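Long-range contacts in esterase A (Caulobacter crescentus, PDB 5GKV), which probably hydrolyses ester bonds, as a penicillin-binding protein homologue belonging to the serine beta-lactamase family: residues F47-E52 with R354-A359; L88-L93 with E180-V185; E200-D205 with D287-I292; L204-G209 with G266-P271; R275-L280 with A348-T353. All coordinates share one frame; numbering follows the deposited sequence.

How the contacts relate
Contacts 1 and 5 adjoin, their centres about 6 Å apart, because strands 347-351 and 356-362 are neighbours in the large antiparallel sheet. Helix 270-281 covers one face of that sheet in contact 5; its first two residues belong to contact 4, whose small sheet joins strand 266-268 to strand 206-208. Contact 3 shares Leu204 and Asp205 with contact 4, and Arg275 ties it to contact 5. Contact 2, centred about 25 Å from contact 1, is purely helical. Along the chain contact 2 closes before contacts 3 and 4 open, and contacts 3 and 5 interleave. Contact 1 spans them all, so the large sheet draws on both ends of the sequence, with most helices supplied by the chain between.

Contact 1: residues F47-E52 with R354-A359; sequences FAIEGE and RGVSGA
Residues 47-49 and 356-359 run side by side as antiparallel strands, their short axes 4.6 Å apart and their directions 163° from each other. Ala48 and Ser357 form the hydrogen-bonded pair: Ala48 N reaches Ser357 O at 2.8 Å, and Ser357 N returns to Ala48 O at 3.0 Å. The two strands begin to part where Glu50 N gives a fairly straight bond (165°) to Gly355 O at 2.7 Å. There the first strand reverses through a type I' turn, Ile49 to Glu52, while Gly355 and Val356 both stand opposite Asp351 in a G1 bulge.

Phe47, Ile49 and Val356 share one face. The ring of Phe47 swings toward the partner strand because CG lies anti to the backbone N (chi1 -171°), and its far carbon CZ comes obliquely within 3.6 Å of Val356 CB. Ile49 lies alongside Val356, pointing the same way, with CG1 4.2 Å from Val356 CG1. On the other face Ala48 CB sits against Ser357 OG at 3.3 Å. That hydroxyl is well occupied: it is hydrogen-bonded to Ala274 O and accepts from a water, itself bound by Gly51 N at 2.9 Å, which stitches the turn to the neighbouring strand.

These two strands stand at the middle of the seven-stranded sheet, between strands 52-60 and 347-351. Phe47 and Val356 face helix 373-384 through Ala382 and Tyr383, whereas Ser357 faces Met277 of helix 270-281.

Contact 2: residues L88-L93 with E180-V185; sequences LLIARL and EIFRRV
Leu89 meets the second helix through its backbone as much as its side chain: its carbonyl O lies at the ring edge of Phe182, in plane and 3.8 Å from CE2, and its CB is 4.0 Å from that same carbon. Ile90 turns its CD1 methyl to the base of the aromatic side chain, 4.0 Å from Phe182 CB, the two chains overlapping while heading opposite ways; the methyl also touches Ile181 CG2 at 4.2 Å. One turn on, Leu93 lies nearly perpendicular to Phe182, CD1 only 3.5 Å from ring carbon CD2. The same methyl lies 3.9 Å from Val185 CG1, so it wedges between ring and valine.

The ring of Phe182 reaches the first helix with its CG anti to the backbone N (chi1 -175°). Apart from this seam, Glu180 OE2 accepts from Arg183 NH2 and from NE and NH2 of Arg184, while OE1 takes Arg183 NE and Trp147 NE1; Arg183 thus holds both oxygens, one with each nitrogen.

This is apolar helix-to-helix packing in the helical part of the beta-lactamase-type fold, at 38° with short axes 10.3 Å apart. Met190 and Ala193 of helix 190-202 close over Phe182, while Val105 and Val108 of helix 105-108 pack on Ile181 and Val185.

Contact 3: residues E200-D205 with D287-I292; sequences EPLGLD and DGRSLI
Leu202 O, at the end of helix 190-202, is reached by two donors: a water at 3.3 Å and the guanidinium NH2 of Arg275. Both also go to Asp287 OD2, Arg275 by a salt bridge and the water by a separation so short that its details are doubtful. Arg275 gives a further bond to Gly203 O, so a single arginine joins the helix end to the acidic residue of the hairpin. Gly203, with its positive phi, takes the chain out of the helix in a Schellman motif whose bond from Gly203 N to Glu200 O is weak.

Beside this polar knot the side chains pack. Pro201 CB sits over the centre of one face of the Arg289 guanidinium, 3.8 Å above its plane. The arginine chain leaves its backbone extended and then bends at chi3 (-56°), which lays the flat group against the proline. Leu202 crosses the same chain obliquely, CD2 4.0 Å from Arg289 NE, while its other methyl, CD1, meets Leu291 CD2 tip to tip at 4.2 Å.

The contact thus runs from an exposed margin at Pro201 and Arg289 to a buried end at Leu291. There Leu276 and Ala279 of helix 270-281 and Ile198 of helix 190-202 pack against Leu291, and Leu286 of the small hairpin's first strand, 285-286, lies against Leu202.

Contact 4: residues L204-G209 with G266-P271; sequences LDLWIG and GHATAP
Trp207 starts its contact at CB, 3.8 Å from His267 O. The indole then runs past that carbonyl: CD1, its closest atom, lies 3.5 Å away, with the oxygen at the ring edge and in plane. The next atom, NE1, turns back along its own segment to the turn before the strand and gives an almost straight bond (172°) to Asp205 OD1 at 2.9 Å, which fixes the rotation of the indole. Beyond, Trp207 packs on Glu214 and Arg217, and Arg217 also forms a salt bridge with Asp205 OD2.

The backbone below is an antiparallel pairing of strands 206-208 and 266-268, part of a small three-stranded sheet completed by strand 76-77. Trp207 N meets His267 O at 2.8 Å, and His267 N meets Trp207 O at 2.9 Å. Where strand 266-268 ends, Thr269 N bonds to Asp205 O at 3.2 Å, just ahead of strand 206-208 and nearly along the C=O axis; Thr269 is the N-cap of helix 270-281, its OG1 bonded weakly to Ala272 N.

Across the face opposite the indole, Leu206 CD1 presses on Ala268 CB at 3.5 Å. Leu206 also lies against Ala272 and Leu276 of that helix and Cys199 of helix 190-202.

Contact 5: residues R275-L280 with A348-T353; sequences RLMGAL and AFADPT
Helix 270-281 lies along one face of the large antiparallel sheet, and here it packs on strand 347-351, the two running in nearly the same direction (25° apart) with short axes 6.9 Å from each other. Met277 carries most of the contact. Its CB rests on the strand backbone, 3.4 Å from Phe349 O, and CG stands 3.9 Å from Ala348 CB. The chain then folds back at chi2 (-55°) and again at chi3 (-78°), which lays the terminal methyl CE along the strand, 3.8 Å from Ala350 N. Ala350 answers from the strand side: its CB points at the helix and comes to 3.4 Å from Met277 O, with Leu280 CB 4.2 Å away. Where the strand ends, Pro352 CG reaches Leu280 O at 3.8 Å.

Phe349 alternates to the reverse face of the sheet, where Ile379 and Tyr383 of helix 373-384 receive its ring. Strands on both sides widen the floor under the helix, with Ser357 of strand 356-362 against Met277 and Phe338 of strand 338-341 against Leu280.

Between the two segments the meeting is all carbon against carbon or against backbone atoms, without a polar side-chain bond. It therefore depends on shape: the two alanines present only a methyl each, which allows the helix to settle close to the strand, and the bent methionine chain lies against both, CG toward Ala348 and CE toward Ala350.

Contact 1: residues F47-E52 with R354-A359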
# COMPACT_ATOMS: atom_id res chain seq x y z
N PHE A 47 -8.59 10.07 -10.27
CA PHE A 47 -8.48 9.17 -11.40
C PHE A 47 -7.62 9.84 -12.45
O PHE A 47 -7.77 11.04 -12.70
CB PHE A 47 -9.88 8.82 -11.96
CG PHE A 47 -9.87 7.73 -12.99
CD1 PHE A 47 -9.72 6.40 -12.61
CD2 PHE A 47 -10.05 8.03 -14.33
CE1 PHE A 47 -9.73 5.39 -13.55
CE2 PHE A 47 -10.06 7.01 -15.29
CZ PHE A 47 -9.89 5.70 -14.90
N ALA A 48 -6.69 9.08 -13.03
CA ALA A 48 -5.68 9.65 -13.91
C ALA A 48 -5.61 8.87 -15.21
O ALA A 48 -5.78 7.65 -15.24
CB ALA A 48 -4.29 9.67 -13.24
N ILE A 49 -5.35 9.59 -16.29
CA ILE A 49 -5.18 9.02 -17.62
C ILE A 49 -3.80 9.41 -18.09
O ILE A 49 -3.48 10.60 -18.16
CB ILE A 49 -6.25 9.52 -18.61
CG1 ILE A 49 -7.63 9.05 -18.17
CG2 ILE A 49 -5.93 9.02 -20.02
CD1 ILE A 49 -8.76 9.67 -18.98
N GLU A 50 -2.97 8.41 -18.38
CA GLU A 50 -1.58 8.62 -18.78
C GLU A 50 -0.87 9.57 -17.82
O GLU A 50 -0.19 10.51 -18.23
CB GLU A 50 -1.50 9.10 -20.22
CG GLU A 50 -2.21 8.12 -21.15
CD GLU A 50 -2.22 8.55 -22.60
OE1 GLU A 50 -2.07 9.76 -22.87
OE2 GLU A 50 -2.38 7.67 -23.47
N GLY A 51 -1.05 9.34 -16.52
CA GLY A 51 -0.38 10.10 -15.50
C GLY A 51 -0.99 11.44 -15.16
O GLY A 51 -0.53 12.08 -14.20
N GLU A 52 -2.00 11.88 -15.91
CA GLU A 52 -2.64 13.17 -15.72
C GLU A 52 -3.92 12.98 -14.91
O GLU A 52 -4.82 12.27 -15.36
CB GLU A 52 -3.00 13.76 -17.08
CG GLU A 52 -1.81 13.89 -18.03
CD GLU A 52 -1.84 15.18 -18.83
OE1 GLU A 52 -2.94 15.78 -18.94
OE2 GLU A 52 -0.78 15.55 -19.37
N ARG A 354 -4.79 -0.08 -20.12
CA ARG A 354 -5.64 1.04 -20.49
C ARG A 354 -4.97 2.39 -20.26
O ARG A 354 -5.52 3.42 -20.67
CB ARG A 354 -6.96 0.98 -19.71
CG ARG A 354 -7.65 -0.39 -19.73
CD ARG A 354 -8.43 -0.61 -21.00
NE ARG A 354 -9.53 0.35 -21.14
CZ ARG A 354 -10.77 0.13 -20.73
NH1 ARG A 354 -11.10 -1.01 -20.13
NH2 ARG A 354 -11.70 1.07 -20.91
N GLY A 355 -3.81 2.43 -19.60
CA GLY A 355 -3.15 3.70 -19.34
C GLY A 355 -3.75 4.52 -18.20
O GLY A 355 -3.47 5.72 -18.12
N VAL A 356 -4.53 3.92 -17.31
CA VAL A 356 -5.22 4.69 -16.27
C VAL A 356 -4.69 4.27 -14.90
O VAL A 356 -4.05 3.23 -14.74
CB VAL A 356 -6.75 4.53 -16.34
CG1 VAL A 356 -7.26 4.89 -17.73
CG2 VAL A 356 -7.18 3.11 -15.98
N SER A 357 -4.97 5.11 -13.91
CA SER A 357 -4.60 4.83 -12.52
C SER A 357 -5.58 5.56 -11.62
O SER A 357 -6.32 6.45 -12.07
CB SER A 357 -3.17 5.29 -12.22
OG SER A 357 -3.08 6.69 -12.46
N GLY A 358 -5.56 5.22 -10.34
CA GLY A 358 -6.44 5.92 -9.42
C GLY A 358 -6.10 5.62 -7.97
O GLY A 358 -5.31 4.73 -7.66
N ALA A 359 -6.74 6.39 -7.09
CA ALA A 359 -6.60 6.12 -5.66
C ALA A 359 -7.83 6.62 -4.94
O ALA A 359 -8.39 7.66 -5.29
CB ALA A 359 -5.34 6.80 -5.09
O HOH W 1 -2.66 7.33 -15.27

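Contact 2: residues L88-L93 with E180-V185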
# COMPACT_ATOMS: atom_id res chain seq x y z
N LEU A 88 7.20 -0.34 -5.40
CA LEU A 88 7.79 0.49 -6.44
C LEU A 88 9.25 0.80 -6.14
O LEU A 88 10.10 0.74 -7.02
CB LEU A 88 6.97 1.78 -6.60
CG LEU A 88 7.30 2.78 -7.72
CD1 LEU A 88 6.16 3.75 -7.85
CD2 LEU A 88 8.53 3.59 -7.47
N LEU A 89 9.56 1.16 -4.89
CA LEU A 89 10.94 1.52 -4.55
C LEU A 89 11.88 0.34 -4.77
O LEU A 89 12.99 0.53 -5.30
CB LEU A 89 11.02 2.02 -3.11
CG LEU A 89 10.28 3.34 -2.85
CD1 LEU A 89 10.26 3.69 -1.35
CD2 LEU A 89 10.91 4.46 -3.67
N ILE A 90 11.45 -0.88 -4.42
CA ILE A 90 12.27 -2.05 -4.71
C ILE A 90 12.38 -2.27 -6.21
O ILE A 90 13.47 -2.53 -6.74
CB ILE A 90 11.71 -3.31 -4.00
CG1 ILE A 90 11.89 -3.22 -2.47
CG2 ILE A 90 12.38 -4.56 -4.55
CD1 ILE A 90 13.34 -3.25 -2.00
N ALA A 91 11.24 -2.18 -6.93
CA ALA A 91 11.24 -2.39 -8.37
C ALA A 91 12.25 -1.48 -9.07
O ALA A 91 12.88 -1.89 -10.06
CB ALA A 91 9.84 -2.13 -8.94
N ARG A 92 12.39 -0.25 -8.58
CA ARG A 92 13.39 0.67 -9.14
C ARG A 92 14.82 0.16 -8.92
O ARG A 92 15.64 0.21 -9.85
CB ARG A 92 13.21 2.06 -8.53
CG ARG A 92 11.99 2.82 -9.10
CD ARG A 92 11.86 4.21 -8.48
NE ARG A 92 12.73 5.23 -9.08
CZ ARG A 92 13.61 5.96 -8.40
NH1 ARG A 92 13.76 5.81 -7.10
NH2 ARG A 92 14.36 6.86 -9.04
N LEU A 93 15.15 -0.30 -7.70
CA LEU A 93 16.49 -0.86 -7.47
C LEU A 93 16.79 -2.02 -8.41
O LEU A 93 17.91 -2.14 -8.91
CB LEU A 93 16.65 -1.36 -6.04
CG LEU A 93 16.67 -0.36 -4.91
CD1 LEU A 93 16.90 -1.11 -3.59
CD2 LEU A 93 17.79 0.65 -5.15
N GLU A 180 14.48 -3.02 4.80
CA GLU A 180 15.86 -3.31 5.17
C GLU A 180 16.66 -3.77 3.96
O GLU A 180 17.83 -3.41 3.82
CB GLU A 180 15.89 -4.35 6.30
CG GLU A 180 17.28 -4.73 6.80
CD GLU A 180 18.02 -3.60 7.49
OE1 GLU A 180 17.47 -2.49 7.62
OE2 GLU A 180 19.19 -3.83 7.89
N ILE A 181 16.04 -4.54 3.07
CA ILE A 181 16.66 -4.84 1.78
C ILE A 181 17.00 -3.54 1.06
O ILE A 181 18.13 -3.34 0.59
CB ILE A 181 15.73 -5.73 0.93
CG1 ILE A 181 15.55 -7.12 1.57
CG2 ILE A 181 16.27 -5.86 -0.50
CD1 ILE A 181 14.44 -7.92 0.91
N PHE A 182 16.02 -2.62 0.99
CA PHE A 182 16.25 -1.33 0.34
C PHE A 182 17.41 -0.58 0.99
O PHE A 182 18.32 -0.09 0.29
CB PHE A 182 14.98 -0.47 0.40
CG PHE A 182 15.12 0.82 -0.34
CD1 PHE A 182 15.61 1.95 0.29
CD2 PHE A 182 14.79 0.90 -1.68
CE1 PHE A 182 15.76 3.14 -0.42
CE2 PHE A 182 14.94 2.07 -2.39
CZ PHE A 182 15.42 3.19 -1.75
N ARG A 183 17.38 -0.43 2.32
CA ARG A 183 18.39 0.34 3.03
C ARG A 183 19.79 -0.21 2.79
O ARG A 183 20.74 0.55 2.51
CB ARG A 183 18.06 0.35 4.53
CG ARG A 183 18.80 1.39 5.37
CD ARG A 183 18.52 1.22 6.88
NE ARG A 183 19.04 -0.04 7.40
CZ ARG A 183 20.33 -0.38 7.42
NH1 ARG A 183 21.25 0.45 6.94
NH2 ARG A 183 20.71 -1.57 7.91
N ARG A 184 19.95 -1.53 2.87
CA ARG A 184 21.27 -2.13 2.67
C ARG A 184 21.77 -1.97 1.25
O ARG A 184 22.99 -1.89 1.03
CB ARG A 184 21.23 -3.60 3.06
CG ARG A 184 20.78 -3.78 4.48
CD ARG A 184 21.59 -4.78 5.20
NE ARG A 184 21.09 -4.95 6.56
CZ ARG A 184 21.69 -5.72 7.47
NH1 ARG A 184 22.80 -6.36 7.14
NH2 ARG A 184 21.16 -5.84 8.69
N VAL A 185 20.88 -1.91 0.27
CA VAL A 185 21.32 -1.78 -1.12
C VAL A 185 21.48 -0.32 -1.52
O VAL A 185 22.53 0.10 -2.01
CB VAL A 185 20.35 -2.52 -2.07
CG1 VAL A 185 20.66 -2.17 -3.52
CG2 VAL A 185 20.46 -4.01 -1.86

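Contact 3: residues E200-D205 with D287-I292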
# COMPACT_ATOMS: atom_id res chain seq x y z
N GLU A 200 9.82 15.08 -3.73
CA GLU A 200 10.28 16.47 -3.84
C GLU A 200 10.40 16.91 -5.30
O GLU A 200 9.82 17.94 -5.65
CB GLU A 200 11.58 16.66 -3.05
CG GLU A 200 11.33 16.94 -1.57
CD GLU A 200 12.61 16.93 -0.72
OE1 GLU A 200 13.71 16.75 -1.28
OE2 GLU A 200 12.49 17.11 0.52
N PRO A 201 11.09 16.20 -6.19
CA PRO A 201 11.21 16.71 -7.57
C PRO A 201 9.88 16.81 -8.29
O PRO A 201 9.70 17.74 -9.09
CB PRO A 201 12.12 15.69 -8.26
CG PRO A 201 12.81 14.98 -7.17
CD PRO A 201 11.90 14.98 -6.00
N LEU A 202 8.95 15.89 -8.05
CA LEU A 202 7.70 15.87 -8.79
C LEU A 202 6.54 16.54 -8.06
O LEU A 202 5.43 16.56 -8.59
CB LEU A 202 7.35 14.41 -9.15
CG LEU A 202 8.33 13.74 -10.13
CD1 LEU A 202 7.98 12.28 -10.40
CD2 LEU A 202 8.41 14.52 -11.43
N GLY A 203 6.78 17.10 -6.87
CA GLY A 203 5.74 17.74 -6.08
C GLY A 203 4.59 16.81 -5.70
O GLY A 203 3.42 17.17 -5.86
N LEU A 204 4.90 15.62 -5.20
CA LEU A 204 3.88 14.67 -4.77
C LEU A 204 3.68 14.80 -3.27
O LEU A 204 4.64 14.74 -2.50
CB LEU A 204 4.28 13.23 -5.12
CG LEU A 204 4.48 12.97 -6.62
CD1 LEU A 204 4.98 11.57 -6.87
CD2 LEU A 204 3.20 13.19 -7.39
N ASP A 205 2.41 14.96 -2.85
CA ASP A 205 2.10 15.07 -1.43
C ASP A 205 1.94 13.66 -0.84
O ASP A 205 0.84 13.19 -0.54
CB ASP A 205 0.85 15.93 -1.22
CG ASP A 205 0.79 16.54 0.16
OD1 ASP A 205 1.76 16.38 0.94
OD2 ASP A 205 -0.21 17.22 0.45
N ASP A 287 5.26 13.28 -15.55
CA ASP A 287 5.61 14.67 -15.86
C ASP A 287 6.98 14.76 -16.52
O ASP A 287 7.80 15.61 -16.18
CB ASP A 287 5.54 15.55 -14.60
CG ASP A 287 4.19 15.47 -13.89
OD1 ASP A 287 3.19 15.02 -14.50
OD2 ASP A 287 4.12 15.88 -12.70
N GLY A 288 7.25 13.84 -17.45
CA GLY A 288 8.47 13.86 -18.22
C GLY A 288 9.67 13.18 -17.58
O GLY A 288 10.72 13.09 -18.24
N ARG A 289 9.57 12.71 -16.34
CA ARG A 289 10.71 12.12 -15.63
C ARG A 289 10.54 10.61 -15.58
O ARG A 289 9.52 10.12 -15.10
CB ARG A 289 10.82 12.71 -14.22
CG ARG A 289 11.91 12.07 -13.37
CD ARG A 289 12.05 12.75 -12.00
NE ARG A 289 12.30 14.19 -12.14
CZ ARG A 289 13.41 14.81 -11.74
NH1 ARG A 289 14.39 14.12 -11.17
NH2 ARG A 289 13.53 16.12 -11.91
N SER A 290 11.53 9.87 -16.08
CA SER A 290 11.49 8.41 -16.03
C SER A 290 11.78 7.92 -14.61
O SER A 290 12.87 8.14 -14.08
CB SER A 290 12.49 7.81 -17.01
OG SER A 290 12.39 6.39 -17.01
N LEU A 291 10.80 7.26 -13.99
CA LEU A 291 11.00 6.62 -12.69
C LEU A 291 11.49 5.19 -12.80
O LEU A 291 12.14 4.69 -11.88
CB LEU A 291 9.69 6.62 -11.89
CG LEU A 291 9.14 8.01 -11.59
CD1 LEU A 291 7.86 7.92 -10.78
CD2 LEU A 291 10.20 8.80 -10.84
N ILE A 292 11.18 4.51 -13.91
CA ILE A 292 11.45 3.09 -14.08
C ILE A 292 11.19 2.77 -15.55
O ILE A 292 10.41 3.47 -16.21
CB ILE A 292 10.56 2.25 -13.14
CG1 ILE A 292 10.90 0.76 -13.21
CG2 ILE A 292 9.06 2.47 -13.47
CD1 ILE A 292 10.29 -0.07 -12.08
O HOH W 2 5.78 17.35 -11.74

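Contact 4: residues L204-G209 with G266-P271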
# COMPACT_ATOMS: atom_id res chain seq x y z
N LEU A 204 4.90 15.62 -5.20
CA LEU A 204 3.88 14.67 -4.77
C LEU A 204 3.68 14.80 -3.27
O LEU A 204 4.64 14.74 -2.50
CB LEU A 204 4.28 13.23 -5.12
CG LEU A 204 4.48 12.97 -6.62
CD1 LEU A 204 4.98 11.57 -6.87
CD2 LEU A 204 3.20 13.19 -7.39
N ASP A 205 2.41 14.96 -2.85
CA ASP A 205 2.10 15.07 -1.43
C ASP A 205 1.94 13.66 -0.84
O ASP A 205 0.84 13.19 -0.54
CB ASP A 205 0.85 15.93 -1.22
CG ASP A 205 0.79 16.54 0.16
OD1 ASP A 205 1.76 16.38 0.94
OD2 ASP A 205 -0.21 17.22 0.45
N LEU A 206 3.08 13.00 -0.69
CA LEU A 206 3.16 11.60 -0.29
C LEU A 206 4.42 11.42 0.53
O LEU A 206 5.49 11.91 0.15
CB LEU A 206 3.16 10.68 -1.52
CG LEU A 206 3.71 9.26 -1.29
CD1 LEU A 206 2.77 8.41 -0.41
CD2 LEU A 206 4.03 8.56 -2.61
N TRP A 207 4.30 10.72 1.66
CA TRP A 207 5.33 10.68 2.68
C TRP A 207 5.40 9.30 3.32
O TRP A 207 4.36 8.70 3.63
CB TRP A 207 5.04 11.70 3.80
CG TRP A 207 4.71 13.07 3.35
CD1 TRP A 207 3.56 13.49 2.72
CD2 TRP A 207 5.53 14.24 3.51
NE1 TRP A 207 3.62 14.83 2.46
CE2 TRP A 207 4.81 15.33 2.94
CE3 TRP A 207 6.78 14.48 4.07
CZ2 TRP A 207 5.31 16.62 2.92
CZ3 TRP A 207 7.29 15.77 4.06
CH2 TRP A 207 6.55 16.83 3.48
N ILE A 208 6.61 8.82 3.57
CA ILE A 208 6.82 7.72 4.51
C ILE A 208 7.79 8.26 5.56
O ILE A 208 8.96 8.54 5.25
CB ILE A 208 7.37 6.46 3.83
CG1 ILE A 208 6.36 5.94 2.80
CG2 ILE A 208 7.66 5.39 4.88
CD1 ILE A 208 6.86 4.69 2.02
N GLY A 209 7.29 8.44 6.79
CA GLY A 209 7.98 9.25 7.77
C GLY A 209 7.57 10.71 7.63
O GLY A 209 8.08 11.43 6.77
N GLY A 266 2.59 5.19 5.63
CA GLY A 266 2.59 6.26 4.65
C GLY A 266 1.42 7.21 4.86
O GLY A 266 0.36 6.82 5.37
N HIS A 267 1.62 8.46 4.47
CA HIS A 267 0.58 9.49 4.47
C HIS A 267 0.56 10.18 3.11
O HIS A 267 1.62 10.56 2.59
CB HIS A 267 0.83 10.53 5.56
CG HIS A 267 0.56 10.02 6.94
ND1 HIS A 267 1.44 9.19 7.61
CD2 HIS A 267 -0.49 10.21 7.78
CE1 HIS A 267 0.94 8.89 8.80
NE2 HIS A 267 -0.23 9.50 8.93
N ALA A 268 -0.64 10.38 2.55
CA ALA A 268 -0.72 10.95 1.21
C ALA A 268 -2.10 11.52 0.96
O ALA A 268 -3.04 11.27 1.72
CB ALA A 268 -0.39 9.91 0.14
N THR A 269 -2.22 12.24 -0.15
CA THR A 269 -3.51 12.57 -0.74
C THR A 269 -3.80 11.61 -1.89
O THR A 269 -2.90 10.94 -2.42
CB THR A 269 -3.54 14.00 -1.29
OG1 THR A 269 -2.65 14.07 -2.41
CG2 THR A 269 -3.15 15.02 -0.22
N ALA A 270 -5.08 11.53 -2.26
CA ALA A 270 -5.46 10.64 -3.36
C ALA A 270 -4.78 11.01 -4.67
O ALA A 270 -4.23 10.11 -5.34
CB ALA A 270 -6.98 10.61 -3.47
N PRO A 271 -4.73 12.29 -5.09
CA PRO A 271 -4.02 12.59 -6.35
C PRO A 271 -2.54 12.24 -6.33
O PRO A 271 -1.98 11.87 -7.37
CB PRO A 271 -4.23 14.11 -6.51
CG PRO A 271 -5.39 14.44 -5.67
CD PRO A 271 -5.35 13.50 -4.52
O HOH W 3 4.55 8.44 7.74

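Contact 5: residues R275-L280 with A348-T353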
# COMPACT_ATOMS: atom_id res chain seq x y z
N ARG A 275 -1.12 9.95 -9.29
CA ARG A 275 -0.02 10.36 -10.16
C ARG A 275 1.13 9.36 -10.11
O ARG A 275 1.67 9.00 -11.16
CB ARG A 275 0.45 11.76 -9.76
CG ARG A 275 -0.59 12.85 -9.98
CD ARG A 275 -0.10 14.23 -9.53
NE ARG A 275 1.14 14.58 -10.20
CZ ARG A 275 2.08 15.37 -9.69
NH1 ARG A 275 1.92 15.90 -8.48
NH2 ARG A 275 3.19 15.62 -10.38
N LEU A 276 1.49 8.89 -8.92
CA LEU A 276 2.59 7.94 -8.80
C LEU A 276 2.27 6.63 -9.52
O LEU A 276 3.06 6.14 -10.34
CB LEU A 276 2.93 7.69 -7.33
CG LEU A 276 4.11 6.73 -7.08
CD1 LEU A 276 5.40 7.30 -7.66
CD2 LEU A 276 4.27 6.45 -5.61
N MET A 277 1.09 6.05 -9.23
CA MET A 277 0.69 4.85 -9.96
C MET A 277 0.47 5.15 -11.43
O MET A 277 0.65 4.26 -12.27
CB MET A 277 -0.58 4.25 -9.35
CG MET A 277 -0.45 3.81 -7.90
SD MET A 277 0.90 2.65 -7.57
CE MET A 277 0.13 1.15 -8.19
N GLY A 278 0.09 6.38 -11.76
CA GLY A 278 -0.06 6.77 -13.16
C GLY A 278 1.23 6.60 -13.95
O GLY A 278 1.20 6.21 -15.13
N ALA A 279 2.37 6.89 -13.32
CA ALA A 279 3.65 6.66 -13.99
C ALA A 279 3.83 5.19 -14.35
O ALA A 279 4.31 4.87 -15.44
CB ALA A 279 4.80 7.15 -13.12
N LEU A 280 3.44 4.29 -13.45
CA LEU A 280 3.49 2.85 -13.74
C LEU A 280 2.46 2.44 -14.80
O LEU A 280 2.62 1.38 -15.42
CB LEU A 280 3.27 2.05 -12.45
CG LEU A 280 4.12 2.45 -11.26
CD1 LEU A 280 3.92 1.46 -10.09
CD2 LEU A 280 5.60 2.49 -11.67
N ALA A 348 -4.76 2.16 -4.06
CA ALA A 348 -4.19 2.82 -5.22
C ALA A 348 -3.85 1.75 -6.24
O ALA A 348 -3.38 0.66 -5.87
CB ALA A 348 -2.95 3.65 -4.86
N PHE A 349 -4.10 2.03 -7.52
CA PHE A 349 -3.88 1.01 -8.54
C PHE A 349 -3.39 1.65 -9.83
O PHE A 349 -3.60 2.84 -10.08
CB PHE A 349 -5.16 0.22 -8.82
CG PHE A 349 -6.19 1.02 -9.57
CD1 PHE A 349 -7.01 1.92 -8.90
CD2 PHE A 349 -6.30 0.92 -10.95
CE1 PHE A 349 -7.95 2.69 -9.60
CE2 PHE A 349 -7.23 1.69 -11.66
CZ PHE A 349 -8.05 2.56 -10.98
N ALA A 350 -2.78 0.81 -10.67
CA ALA A 350 -2.34 1.17 -12.01
C ALA A 350 -2.86 0.14 -13.01
O ALA A 350 -2.92 -1.05 -12.70
CB ALA A 350 -0.81 1.23 -12.11
N ASP A 351 -3.22 0.60 -14.20
CA ASP A 351 -3.66 -0.27 -15.29
C ASP A 351 -2.81 0.07 -16.50
O ASP A 351 -3.14 1.00 -17.26
CB ASP A 351 -5.16 -0.10 -15.55
CG ASP A 351 -5.66 -0.97 -16.69
OD1 ASP A 351 -4.85 -1.65 -17.38
OD2 ASP A 351 -6.89 -0.94 -16.90
N PRO A 352 -1.70 -0.64 -16.71
CA PRO A 352 -0.85 -0.31 -17.87
C PRO A 352 -1.52 -0.59 -19.20
O PRO A 352 -1.15 0.03 -20.20
CB PRO A 352 0.38 -1.21 -17.68
CG PRO A 352 0.39 -1.53 -16.23
CD PRO A 352 -1.07 -1.62 -15.82
N THR A 353 -2.50 -1.51 -19.23
CA THR A 353 -3.15 -1.85 -20.50
C THR A 353 -4.02 -0.71 -21.01
O THR A 353 -4.01 -0.41 -22.20
CB THR A 353 -3.98 -3.11 -20.32
OG1 THR A 353 -3.13 -4.19 -19.91
CG2 THR A 353 -4.68 -3.48 -21.61